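Local coordinates for protein RNA-dependent RNA Polymerase (Bombyx mori cytoplasmic polyhedrosis virus, PDB 6TZ0) that catalyses RNA-templated RNA synthesis, making plus strands in transcription and complementary minus strands in genome replication of a double-stranded RNA virus, at residues W733-E745 and E759-V771. Sequence-based numbering, arbitrary orientation.
Sequences WGFADRISLWTRE and ELNALIDDLLFRV
Leu-741 and Leu-767 meet tip to tip at the apolar middle of this contact, with Leu-741 CG 3.9 Å from Leu-767 CD1. The CD2 methyl of Leu-741 rests on Leu-763 CB at 3.7 Å and also reaches Ile-764 CD1. Ile-739 runs alongside Leu-763 and Leu-767, pointing the other way. Its CG2, anti to the backbone N, lies 3.8 Å from Leu-763 CD2. Its other branch, CG1, stands beside that N (chi1 -63°) and carries CD1 on to Asp-766 CB, 3.6 Å away. Ala-736 CB adds a further methyl contact with Leu-767 CD2.

The polar contacts lie toward the two ends. Arg-770 lies roughly perpendicular to Ile-739, and its aliphatic part packs on Gly-734 and Ala-736. The bend at chi3 (69°) turns the guanidinium toward the backbone of Phe-735, where NH1 gives a weak hydrogen bond to Phe-735 O (3.2 Å). Arg-744 NH1 forms a salt bridge with Glu-759 OE2 at 2.8 Å. The oxygen sits at the guanidinium edge, while the carboxylate and guanidinium planes stand 81° apart. Arg-141 makes a second salt bridge to the same oxygen.

The contact joins the loop after strand 732-733 to the last two turns of helix 754-766 and the residues that follow it. Helix 206-218 touches Leu-741, and helix 774-786 touches Leu-760 and Ile-764. Phe-735 is about 10 Å, side chain to side chain, from Asp-681, a magnesium ligand of this polymerase, although no metal is bound to the chain in this model. The chemistry implies an association held mainly by aliphatic packing, with two arginines probably favouring a negative charge on Glu-759.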
ATOM      1  N   TRP A 733      17.229 -11.086 -18.920  1.00 28.08           N
ATOM      2  CA  TRP A 733      16.149 -11.089 -19.908  1.00 28.08           C
ATOM      3  C   TRP A 733      15.098 -10.095 -19.424  1.00 28.08           C
ATOM      4  O   TRP A 733      14.318 -10.393 -18.520  1.00 28.08           O
ATOM      5  CB  TRP A 733      15.527 -12.471 -20.105  1.00 28.08           C
ATOM      6  CG  TRP A 733      16.418 -13.551 -20.673  1.00 28.08           C
ATOM      7  CD1 TRP A 733      17.743 -13.465 -20.957  1.00 28.08           C
ATOM      8  CD2 TRP A 733      16.009 -14.865 -21.081  1.00 28.08           C
ATOM      9  NE1 TRP A 733      18.196 -14.653 -21.470  1.00 28.08           N
ATOM     10  CE2 TRP A 733      17.147 -15.525 -21.567  1.00 28.08           C
ATOM     11  CE3 TRP A 733      14.790 -15.551 -21.062  1.00 28.08           C
ATOM     12  CZ2 TRP A 733      17.106 -16.836 -22.031  1.00 28.08           C
ATOM     13  CZ3 TRP A 733      14.752 -16.847 -21.528  1.00 28.08           C
ATOM     14  CH2 TRP A 733      15.899 -17.475 -22.002  1.00 28.08           C
ATOM     15  N   GLY A 734      15.078  -8.911 -20.021  1.00 30.58           N
ATOM     16  CA  GLY A 734      14.116  -7.911 -19.621  1.00 30.58           C
ATOM     17  C   GLY A 734      12.728  -8.169 -20.175  1.00 30.58           C
ATOM     18  O   GLY A 734      12.539  -8.877 -21.161  1.00 30.58           O
ATOM     19  N   PHE A 735      11.738  -7.574 -19.518  1.00 32.64           N
ATOM     20  CA  PHE A 735      10.325  -7.792 -19.828  1.00 32.64           C
ATOM     21  C   PHE A 735       9.792  -6.491 -20.427  1.00 32.64           C
ATOM     22  O   PHE A 735       9.332  -5.604 -19.708  1.00 32.64           O
ATOM     23  CB  PHE A 735       9.527  -8.196 -18.577  1.00 32.64           C
ATOM     24  CG  PHE A 735       9.897  -9.541 -17.992  1.00 32.64           C
ATOM     25  CD1 PHE A 735      10.630 -10.475 -18.709  1.00 32.64           C
ATOM     26  CD2 PHE A 735       9.492  -9.867 -16.707  1.00 32.64           C
ATOM     27  CE1 PHE A 735      10.961 -11.694 -18.149  1.00 32.64           C
ATOM     28  CE2 PHE A 735       9.814 -11.086 -16.146  1.00 32.64           C
ATOM     29  CZ  PHE A 735      10.548 -12.000 -16.866  1.00 32.64           C
ATOM     30  N   ALA A 736       9.855  -6.380 -21.755  1.00 37.12           N
ATOM     31  CA  ALA A 736       9.451  -5.152 -22.425  1.00 37.12           C
ATOM     32  C   ALA A 736       7.945  -4.993 -22.519  1.00 37.12           C
ATOM     33  O   ALA A 736       7.468  -3.880 -22.760  1.00 37.12           O
ATOM     34  CB  ALA A 736      10.039  -5.087 -23.832  1.00 37.12           C
ATOM     35  N   ASP A 737       7.186  -6.063 -22.336  1.00 42.77           N
ATOM     36  CA  ASP A 737       5.744  -5.990 -22.477  1.00 42.77           C
ATOM     37  C   ASP A 737       5.058  -5.721 -21.144  1.00 42.77           C
ATOM     38  O   ASP A 737       3.845  -5.916 -21.020  1.00 42.77           O
ATOM     39  CB  ASP A 737       5.230  -7.274 -23.124  1.00 42.77           C
ATOM     40  CG  ASP A 737       3.936  -7.065 -23.888  1.00 42.77           C
ATOM     41  OD1 ASP A 737       3.391  -5.942 -23.860  1.00 42.77           O
ATOM     42  OD2 ASP A 737       3.484  -8.012 -24.554  1.00 42.77           O
ATOM     43  N   ARG A 738       5.810  -5.278 -20.146  1.00 41.14           N
ATOM     44  CA  ARG A 738       5.261  -4.816 -18.883  1.00 41.14           C
ATOM     45  C   ARG A 738       5.185  -3.303 -18.813  1.00 41.14           C
ATOM     46  O   ARG A 738       4.695  -2.762 -17.818  1.00 41.14           O
ATOM     47  CB  ARG A 738       6.106  -5.349 -17.729  1.00 41.14           C
ATOM     48  CG  ARG A 738       6.141  -6.854 -17.667  1.00 41.14           C
ATOM     49  CD  ARG A 738       4.782  -7.385 -17.309  1.00 41.14           C
ATOM     50  NE  ARG A 738       4.383  -6.939 -15.982  1.00 41.14           N
ATOM     51  CZ  ARG A 738       4.602  -7.631 -14.871  1.00 41.14           C
ATOM     52  NH1 ARG A 738       4.210  -7.150 -13.699  1.00 41.14           N
ATOM     53  NH2 ARG A 738       5.185  -8.819 -14.938  1.00 41.14           N
ATOM     54  N   ILE A 739       5.664  -2.615 -19.844  1.00 39.99           N
ATOM     55  CA  ILE A 739       5.629  -1.162 -19.930  1.00 39.99           C
ATOM     56  C   ILE A 739       4.690  -0.792 -21.061  1.00 39.99           C
ATOM     57  O   ILE A 739       4.899  -1.202 -22.208  1.00 39.99           O
ATOM     58  CB  ILE A 739       7.028  -0.586 -20.165  1.00 39.99           C
ATOM     59  CG1 ILE A 739       7.923  -0.929 -18.983  1.00 39.99           C
ATOM     60  CG2 ILE A 739       6.956   0.913 -20.388  1.00 39.99           C
ATOM     61  CD1 ILE A 739       9.353  -0.733 -19.271  1.00 39.99           C
ATOM     62  N   SER A 740       3.662  -0.015 -20.747  1.00 42.12           N
ATOM     63  CA  SER A 740       2.642   0.358 -21.716  1.00 42.12           C
ATOM     64  C   SER A 740       2.837   1.816 -22.086  1.00 42.12           C
ATOM     65  O   SER A 740       2.640   2.707 -21.254  1.00 42.12           O
ATOM     66  CB  SER A 740       1.244   0.130 -21.157  1.00 42.12           C
ATOM     67  OG  SER A 740       0.268   0.422 -22.136  1.00 42.12           O
ATOM     68  N   LEU A 741       3.207   2.057 -23.335  1.00 42.77           N
ATOM     69  CA  LEU A 741       3.330   3.413 -23.839  1.00 42.77           C
ATOM     70  C   LEU A 741       1.988   4.048 -24.166  1.00 42.77           C
ATOM     71  O   LEU A 741       1.960   5.220 -24.551  1.00 42.77           O
ATOM     72  CB  LEU A 741       4.208   3.426 -25.092  1.00 42.77           C
ATOM     73  CG  LEU A 741       5.671   3.015 -24.973  1.00 42.77           C
ATOM     74  CD1 LEU A 741       6.314   2.976 -26.344  1.00 42.77           C
ATOM     75  CD2 LEU A 741       6.415   3.964 -24.068  1.00 42.77           C
ATOM     76  N   TRP A 742       0.878   3.321 -24.034  1.00 43.37           N
ATOM     77  CA  TRP A 742      -0.378   3.759 -24.623  1.00 43.37           C
ATOM     78  C   TRP A 742      -1.565   3.765 -23.671  1.00 43.37           C
ATOM     79  O   TRP A 742      -2.527   4.494 -23.937  1.00 43.37           O
ATOM     80  CB  TRP A 742      -0.716   2.883 -25.840  1.00 43.37           C
ATOM     81  CG  TRP A 742       0.425   2.804 -26.819  1.00 43.37           C
ATOM     82  CD1 TRP A 742       1.231   1.722 -27.047  1.00 43.37           C
ATOM     83  CD2 TRP A 742       0.945   3.866 -27.616  1.00 43.37           C
ATOM     84  NE1 TRP A 742       2.191   2.038 -27.977  1.00 43.37           N
ATOM     85  CE2 TRP A 742       2.036   3.350 -28.341  1.00 43.37           C
ATOM     86  CE3 TRP A 742       0.577   5.196 -27.807  1.00 43.37           C
ATOM     87  CZ2 TRP A 742       2.764   4.123 -29.231  1.00 43.37           C
ATOM     88  CZ3 TRP A 742       1.300   5.961 -28.693  1.00 43.37           C
ATOM     89  CH2 TRP A 742       2.379   5.422 -29.397  1.00 43.37           C
ATOM     90  N   THR A 743      -1.546   2.994 -22.587  1.00 46.04           N
ATOM     91  CA  THR A 743      -2.664   2.933 -21.657  1.00 46.04           C
ATOM     92  C   THR A 743      -2.248   3.472 -20.292  1.00 46.04           C
ATOM     93  O   THR A 743      -1.068   3.686 -20.022  1.00 46.04           O
ATOM     94  CB  THR A 743      -3.196   1.501 -21.529  1.00 46.04           C
ATOM     95  OG1 THR A 743      -2.177   0.663 -20.981  1.00 46.04           O
ATOM     96  CG2 THR A 743      -3.591   0.955 -22.883  1.00 46.04           C
ATOM     97  N   ARG A 744      -3.242   3.696 -19.429  1.00 52.09           N
ATOM     98  CA  ARG A 744      -3.008   4.204 -18.081  1.00 52.09           C
ATOM     99  C   ARG A 744      -3.826   3.431 -17.061  1.00 52.09           C
ATOM    100  O   ARG A 744      -4.652   2.580 -17.395  1.00 52.09           O
ATOM    101  CB  ARG A 744      -3.363   5.683 -17.938  1.00 52.09           C
ATOM    102  CG  ARG A 744      -2.448   6.610 -18.646  1.00 52.09           C
ATOM    103  CD  ARG A 744      -2.860   8.042 -18.422  1.00 52.09           C
ATOM    104  NE  ARG A 744      -2.680   8.439 -17.034  1.00 52.09           N
ATOM    105  CZ  ARG A 744      -1.544   8.919 -16.544  1.00 52.09           C
ATOM    106  NH1 ARG A 744      -0.490   9.058 -17.333  1.00 52.09           N
ATOM    107  NH2 ARG A 744      -1.458   9.260 -15.266  1.00 52.09           N
ATOM    108  N   GLU A 745      -3.573   3.748 -15.788  1.00 59.08           N
ATOM    109  CA  GLU A 745      -4.414   3.249 -14.709  1.00 59.08           C
ATOM    110  C   GLU A 745      -5.662   4.102 -14.554  1.00 59.08           C
ATOM    111  O   GLU A 745      -6.766   3.576 -14.379  1.00 59.08           O
ATOM    112  CB  GLU A 745      -3.622   3.204 -13.402  1.00 59.08           C
ATOM    113  CG  GLU A 745      -4.425   2.715 -12.210  1.00 59.08           C
ATOM    114  CD  GLU A 745      -3.605   2.601 -10.945  1.00 59.08           C
ATOM    115  OE1 GLU A 745      -2.399   2.926 -10.982  1.00 59.08           O
ATOM    116  OE2 GLU A 745      -4.168   2.182  -9.911  1.00 59.08           O
ATOM    117  N   GLU A 759       7.031  12.188 -19.016  1.00 50.45           N
ATOM    118  CA  GLU A 759       6.509  10.840 -18.811  1.00 50.45           C
ATOM    119  C   GLU A 759       6.870   9.919 -19.968  1.00 50.45           C
ATOM    120  O   GLU A 759       7.240   8.754 -19.754  1.00 50.45           O
ATOM    121  CB  GLU A 759       4.996  10.903 -18.627  1.00 50.45           C
ATOM    122  CG  GLU A 759       4.331   9.570 -18.383  1.00 50.45           C
ATOM    123  CD  GLU A 759       2.836   9.699 -18.174  1.00 50.45           C
ATOM    124  OE1 GLU A 759       2.319  10.835 -18.234  1.00 50.45           O
ATOM    125  OE2 GLU A 759       2.175   8.665 -17.950  1.00 50.45           O
ATOM    126  N   LEU A 760       6.784  10.428 -21.200  1.00 47.28           N
ATOM    127  CA  LEU A 760       7.147   9.629 -22.364  1.00 47.28           C
ATOM    128  C   LEU A 760       8.634   9.298 -22.365  1.00 47.28           C
ATOM    129  O   LEU A 760       9.014   8.163 -22.667  1.00 47.28           O
ATOM    130  CB  LEU A 760       6.728  10.361 -23.644  1.00 47.28           C
ATOM    131  CG  LEU A 760       6.737   9.708 -25.034  1.00 47.28           C
ATOM    132  CD1 LEU A 760       8.073   9.821 -25.744  1.00 47.28           C
ATOM    133  CD2 LEU A 760       6.331   8.248 -24.937  1.00 47.28           C
ATOM    134  N   ASN A 761       9.483  10.259 -21.993  1.00 46.82           N
ATOM    135  CA  ASN A 761      10.919  10.010 -21.928  1.00 46.82           C
ATOM    136  C   ASN A 761      11.270   9.027 -20.821  1.00 46.82           C
ATOM    137  O   ASN A 761      12.167   8.197 -20.994  1.00 46.82           O
ATOM    138  CB  ASN A 761      11.678  11.319 -21.729  1.00 46.82           C
ATOM    139  CG  ASN A 761      11.723  12.157 -22.980  1.00 46.82           C
ATOM    140  OD1 ASN A 761      11.897  11.636 -24.078  1.00 46.82           O
ATOM    141  ND2 ASN A 761      11.590  13.462 -22.823  1.00 46.82           N
ATOM    142  N   ALA A 762      10.560   9.082 -19.692  1.00 43.83           N
ATOM    143  CA  ALA A 762      10.812   8.117 -18.625  1.00 43.83           C
ATOM    144  C   ALA A 762      10.399   6.707 -19.035  1.00 43.83           C
ATOM    145  O   ALA A 762      11.103   5.741 -18.728  1.00 43.83           O
ATOM    146  CB  ALA A 762      10.086   8.538 -17.350  1.00 43.83           C
ATOM    147  N   LEU A 763       9.283   6.568 -19.755  1.00 43.97           N
ATOM    148  CA  LEU A 763       8.869   5.241 -20.209  1.00 43.97           C
ATOM    149  C   LEU A 763       9.788   4.693 -21.295  1.00 43.97           C
ATOM    150  O   LEU A 763      10.063   3.483 -21.328  1.00 43.97           O
ATOM    151  CB  LEU A 763       7.432   5.294 -20.714  1.00 43.97           C
ATOM    152  CG  LEU A 763       6.340   5.495 -19.671  1.00 43.97           C
ATOM    153  CD1 LEU A 763       5.037   5.761 -20.363  1.00 43.97           C
ATOM    154  CD2 LEU A 763       6.211   4.270 -18.803  1.00 43.97           C
ATOM    155  N   ILE A 764      10.267   5.565 -22.184  1.00 44.28           N
ATOM    156  CA  ILE A 764      11.237   5.173 -23.201  1.00 44.28           C
ATOM    157  C   ILE A 764      12.553   4.748 -22.557  1.00 44.28           C
ATOM    158  O   ILE A 764      13.164   3.754 -22.965  1.00 44.28           O
ATOM    159  CB  ILE A 764      11.413   6.324 -24.214  1.00 44.28           C
ATOM    160  CG1 ILE A 764      10.180   6.446 -25.113  1.00 44.28           C
ATOM    161  CG2 ILE A 764      12.663   6.185 -25.038  1.00 44.28           C
ATOM    162  CD1 ILE A 764       9.881   5.215 -25.910  1.00 44.28           C
ATOM    163  N   ASP A 765      12.982   5.454 -21.508  1.00 43.60           N
ATOM    164  CA  ASP A 765      14.190   5.056 -20.796  1.00 43.60           C
ATOM    165  C   ASP A 765      13.987   3.774 -19.998  1.00 43.60           C
ATOM    166  O   ASP A 765      14.947   3.026 -19.785  1.00 43.60           O
ATOM    167  CB  ASP A 765      14.650   6.183 -19.879  1.00 43.60           C
ATOM    168  CG  ASP A 765      15.151   7.385 -20.647  1.00 43.60           C
ATOM    169  OD1 ASP A 765      15.628   7.205 -21.784  1.00 43.60           O
ATOM    170  OD2 ASP A 765      15.067   8.511 -20.113  1.00 43.60           O
ATOM    171  N   ASP A 766      12.760   3.494 -19.555  1.00 42.93           N
ATOM    172  CA  ASP A 766      12.494   2.212 -18.912  1.00 42.93           C
ATOM    173  C   ASP A 766      12.494   1.058 -19.903  1.00 42.93           C
ATOM    174  O   ASP A 766      12.803  -0.071 -19.515  1.00 42.93           O
ATOM    175  CB  ASP A 766      11.155   2.231 -18.179  1.00 42.93           C
ATOM    176  CG  ASP A 766      11.146   3.152 -16.994  1.00 42.93           C
ATOM    177  OD1 ASP A 766      12.225   3.416 -16.435  1.00 42.93           O
ATOM    178  OD2 ASP A 766      10.051   3.609 -16.605  1.00 42.93           O
ATOM    179  N   LEU A 767      12.149   1.308 -21.164  1.00 39.70           N
ATOM    180  CA  LEU A 767      12.172   0.279 -22.198  1.00 39.70           C
ATOM    181  C   LEU A 767      13.509   0.150 -22.908  1.00 39.70           C
ATOM    182  O   LEU A 767      13.523  -0.221 -24.078  1.00 39.70           O
ATOM    183  CB  LEU A 767      11.107   0.556 -23.259  1.00 39.70           C
ATOM    184  CG  LEU A 767       9.625   0.291 -23.059  1.00 39.70           C
ATOM    185  CD1 LEU A 767       8.889   0.900 -24.221  1.00 39.70           C
ATOM    186  CD2 LEU A 767       9.402  -1.199 -23.028  1.00 39.70           C
ATOM    187  N   LEU A 768      14.628   0.463 -22.261  1.00 39.61           N
ATOM    188  CA  LEU A 768      15.832   0.724 -23.041  1.00 39.61           C
ATOM    189  C   LEU A 768      16.728  -0.508 -23.131  1.00 39.61           C
ATOM    190  O   LEU A 768      17.236  -0.831 -24.209  1.00 39.61           O
ATOM    191  CB  LEU A 768      16.583   1.914 -22.453  1.00 39.61           C
ATOM    192  CG  LEU A 768      17.413   2.738 -23.438  1.00 39.61           C
ATOM    193  CD1 LEU A 768      17.504   4.138 -22.905  1.00 39.61           C
ATOM    194  CD2 LEU A 768      18.793   2.206 -23.681  1.00 39.61           C
ATOM    195  N   PHE A 769      16.977  -1.189 -22.008  1.00 36.52           N
ATOM    196  CA  PHE A 769      17.768  -2.414 -22.072  1.00 36.52           C
ATOM    197  C   PHE A 769      16.921  -3.667 -22.192  1.00 36.52           C
ATOM    198  O   PHE A 769      17.469  -4.746 -22.416  1.00 36.52           O
ATOM    199  CB  PHE A 769      18.711  -2.599 -20.871  1.00 36.52           C
ATOM    200  CG  PHE A 769      19.977  -1.790 -20.933  1.00 36.52           C
ATOM    201  CD1 PHE A 769      20.072  -0.641 -21.692  1.00 36.52           C
ATOM    202  CD2 PHE A 769      21.137  -2.309 -20.389  1.00 36.52           C
ATOM    203  CE1 PHE A 769      21.242   0.055 -21.769  1.00 36.52           C
ATOM    204  CE2 PHE A 769      22.324  -1.622 -20.473  1.00 36.52           C
ATOM    205  CZ  PHE A 769      22.376  -0.436 -21.173  1.00 36.52           C
ATOM    206  N   ARG A 770      15.608  -3.565 -22.038  1.00 34.51           N
ATOM    207  CA  ARG A 770      14.734  -4.718 -22.185  1.00 34.51           C
ATOM    208  C   ARG A 770      14.194  -4.853 -23.602  1.00 34.51           C
ATOM    209  O   ARG A 770      13.265  -5.625 -23.842  1.00 34.51           O
ATOM    210  CB  ARG A 770      13.606  -4.639 -21.158  1.00 34.51           C
ATOM    211  CG  ARG A 770      12.776  -3.395 -21.223  1.00 34.51           C
ATOM    212  CD  ARG A 770      11.801  -3.368 -20.071  1.00 34.51           C
ATOM    213  NE  ARG A 770      12.443  -3.183 -18.775  1.00 34.51           N
ATOM    214  CZ  ARG A 770      11.799  -3.250 -17.615  1.00 34.51           C
ATOM    215  NH1 ARG A 770      10.501  -3.500 -17.591  1.00 34.51           N
ATOM    216  NH2 ARG A 770      12.446  -3.060 -16.477  1.00 34.51           N
ATOM    217  N   VAL A 771      14.790  -4.138 -24.547  1.00 34.76           N
ATOM    218  CA  VAL A 771      14.308  -4.046 -25.914  1.00 34.76           C
ATOM    219  C   VAL A 771      15.411  -4.568 -26.830  1.00 34.76           C
ATOM    220  O   VAL A 771      16.570  -4.690 -26.434  1.00 34.76           O
ATOM    221  CB  VAL A 771      13.919  -2.590 -26.258  1.00 34.76           C
ATOM    222  CG1 VAL A 771      15.132  -1.740 -26.593  1.00 34.76           C
ATOM    223  CG2 VAL A 771      12.875  -2.509 -27.294  1.00 34.76           C
TER